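Local coordinates for protein arabinose metabolism transcriptional repressor (Bacillus subtilis, PDB 5D4S) that binds operator DNA through a GntR-family winged helix-turn-helix domain, acting as a transcriptional repressor of arabinose metabolism, at residues B[40-43]-B[44-47]. Sequence-based numbering, arbitrary orientation.
Sequences KILP and DQKI
Leu-42 and Gln-45 face each other across a type II beta turn with Pro-43 and Asp-44 at its two corners, and two hydrogen bonds, both between this pair, close the loop. The first is the turn's own backbone bond, from Gln-45 N to Leu-42 O at 2.9 Å. The second comes from the glutamine side chain, which is extended beyond CG and runs beside Leu-42, bringing its OE1 to the backbone N-H of Leu-42 at 2.8 Å. That bond is nearly straight at the hydrogen (168°), yet the donor sits above the amide plane of the glutamine, 67° out of it. Gln-45 thus offers the turn both an N-H donor and a side-chain acceptor. Asp-44 takes the second corner with positive phi (68°), as the type II turn requires, and its OD1 bonds to Tyr-78 OH.

Van der Waals packing adds to these bonds. Leu-42 and Gln-45 point in the same direction, and the leucine lies along the amide, with CD1 3.4 Å from Gln-45 NE2 and CB equally close to Gln-45 CD. In Ile-41, CG1 lies beside the backbone N and CG2 anti to it, where CG2 meets Gln-45 CB at 3.8 Å. The apolar contact proper is made by the other branch of Ile-41, whose CD1 touches Ile-47 CG2 at 3.5 Å. Ile-41 also rests on Val-87 and Ile-47 on Thr-85, both in strand 84-87. Backbone hydrogen bonds join Asp-44 and Gln-45 to Val-87, and Ile-47 to Thr-85, tying the turn to the hairpin of the winged helix-turn-helix domain.

Within the loop between helix 24-35 and helix 50-57, the two ends of this largely exposed turn are therefore linked twice, by one backbone and one side-chain bond, with leucine packed alongside the anchored amide.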
ATOM      1  N   LYS B  40       6.785  -6.480 -21.303  1.00 46.12           N
ATOM      2  CA  LYS B  40       5.434  -6.363 -21.855  1.00 46.81           C
ATOM      3  C   LYS B  40       4.907  -4.930 -21.726  1.00 50.98           C
ATOM      4  O   LYS B  40       4.072  -4.495 -22.518  1.00 51.66           O
ATOM      5  CB  LYS B  40       4.477  -7.345 -21.168  1.00 46.40           C
ATOM      6  CG  LYS B  40       4.666  -8.806 -21.585  1.00 55.75           C
ATOM      7  CD  LYS B  40       3.629  -9.718 -20.926  1.00 62.81           C
ATOM      8  CE  LYS B  40       3.649 -11.126 -21.524  1.00 69.74           C
ATOM      9  NZ  LYS B  40       2.528 -11.988 -21.024  1.00 69.61           N
ATOM     10  N   ILE B  41       5.384  -4.206 -20.714  1.00 48.65           N
ATOM     11  CA  ILE B  41       5.081  -2.784 -20.576  1.00 50.59           C
ATOM     12  C   ILE B  41       6.394  -2.018 -20.441  1.00 56.50           C
ATOM     13  O   ILE B  41       7.268  -2.409 -19.670  1.00 62.05           O
ATOM     14  CB  ILE B  41       4.173  -2.493 -19.356  1.00 48.86           C
ATOM     15  CG1 ILE B  41       3.051  -3.511 -19.275  1.00 49.99           C
ATOM     16  CG2 ILE B  41       3.543  -1.115 -19.451  1.00 45.55           C
ATOM     17  CD1 ILE B  41       2.072  -3.224 -18.182  1.00 41.92           C
ATOM     18  N   LEU B  42       6.534  -0.937 -21.205  1.00 57.45           N
ATOM     19  CA  LEU B  42       7.772  -0.154 -21.235  1.00 52.49           C
ATOM     20  C   LEU B  42       7.647   1.093 -20.368  1.00 47.60           C
ATOM     21  O   LEU B  42       6.534   1.491 -20.042  1.00 47.90           O
ATOM     22  CB  LEU B  42       8.113   0.233 -22.674  1.00 52.48           C
ATOM     23  CG  LEU B  42       8.210  -0.958 -23.621  1.00 52.95           C
ATOM     24  CD1 LEU B  42       8.488  -0.485 -25.040  1.00 57.92           C
ATOM     25  CD2 LEU B  42       9.282  -1.919 -23.140  1.00 52.03           C
ATOM     26  N   PRO B  43       8.785   1.703 -19.979  1.00 42.56           N
ATOM     27  CA  PRO B  43       8.736   2.943 -19.200  1.00 45.67           C
ATOM     28  C   PRO B  43       7.829   3.992 -19.824  1.00 49.97           C
ATOM     29  O   PRO B  43       7.849   4.182 -21.042  1.00 51.27           O
ATOM     30  CB  PRO B  43      10.190   3.409 -19.203  1.00 48.90           C
ATOM     31  CG  PRO B  43      10.955   2.141 -19.232  1.00 50.88           C
ATOM     32  CD  PRO B  43      10.170   1.228 -20.143  1.00 47.85           C
ATOM     33  N   ASP B  44       7.021   4.623 -18.976  1.00 53.68           N
ATOM     34  CA  ASP B  44       6.078   5.676 -19.355  1.00 53.40           C
ATOM     35  C   ASP B  44       4.930   5.156 -20.210  1.00 47.32           C
ATOM     36  O   ASP B  44       4.179   5.942 -20.787  1.00 47.93           O
ATOM     37  CB  ASP B  44       6.804   6.822 -20.072  1.00 57.68           C
ATOM     38  CG  ASP B  44       7.847   7.483 -19.189  1.00 58.34           C
ATOM     39  OD1 ASP B  44       7.630   7.532 -17.956  1.00 56.37           O
ATOM     40  OD2 ASP B  44       8.884   7.934 -19.718  1.00 58.45           O
ATOM     41  N   GLN B  45       4.791   3.835 -20.285  1.00 46.79           N
ATOM     42  CA  GLN B  45       3.602   3.238 -20.882  1.00 42.66           C
ATOM     43  C   GLN B  45       2.574   2.978 -19.796  1.00 44.13           C
ATOM     44  O   GLN B  45       2.918   2.646 -18.652  1.00 40.54           O
ATOM     45  CB  GLN B  45       3.924   1.935 -21.618  1.00 45.89           C
ATOM     46  CG  GLN B  45       4.758   2.096 -22.868  1.00 55.41           C
ATOM     47  CD  GLN B  45       4.918   0.786 -23.615  1.00 58.28           C
ATOM     48  OE1 GLN B  45       4.583  -0.280 -23.096  1.00 53.05           O
ATOM     49  NE2 GLN B  45       5.424   0.858 -24.841  1.00 62.96           N
ATOM     50  N   LYS B  46       1.308   3.118 -20.159  1.00 41.84           N
ATOM     51  CA  LYS B  46       0.222   3.013 -19.196  1.00 44.02           C
ATOM     52  C   LYS B  46      -0.158   1.558 -18.977  1.00 41.81           C
ATOM     53  O   LYS B  46      -0.249   0.789 -19.942  1.00 33.74           O
ATOM     54  CB  LYS B  46      -0.981   3.815 -19.698  1.00 48.15           C
ATOM     55  CG  LYS B  46      -2.170   3.860 -18.773  1.00 46.61           C
ATOM     56  CD  LYS B  46      -3.369   4.472 -19.501  1.00 54.76           C
ATOM     57  CE  LYS B  46      -4.672   4.205 -18.758  1.00 58.48           C
ATOM     58  NZ  LYS B  46      -5.103   2.780 -18.824  1.00 48.90           N
ATOM     59  N   ILE B  47      -0.356   1.171 -17.721  1.00 36.68           N
ATOM     60  CA  ILE B  47      -0.900  -0.143 -17.415  1.00 36.00           C
ATOM     61  C   ILE B  47      -2.416  -0.027 -17.472  1.00 35.01           C
ATOM     62  O   ILE B  47      -2.935   1.089 -17.540  1.00 35.36           O
ATOM     63  CB  ILE B  47      -0.442  -0.661 -16.027  1.00 34.91           C
ATOM     64  CG1 ILE B  47      -1.061   0.166 -14.891  1.00 31.19           C
ATOM     65  CG2 ILE B  47       1.076  -0.687 -15.936  1.00 41.45           C
ATOM     66  CD1 ILE B  47      -0.854  -0.471 -13.526  1.00 31.49           C
TER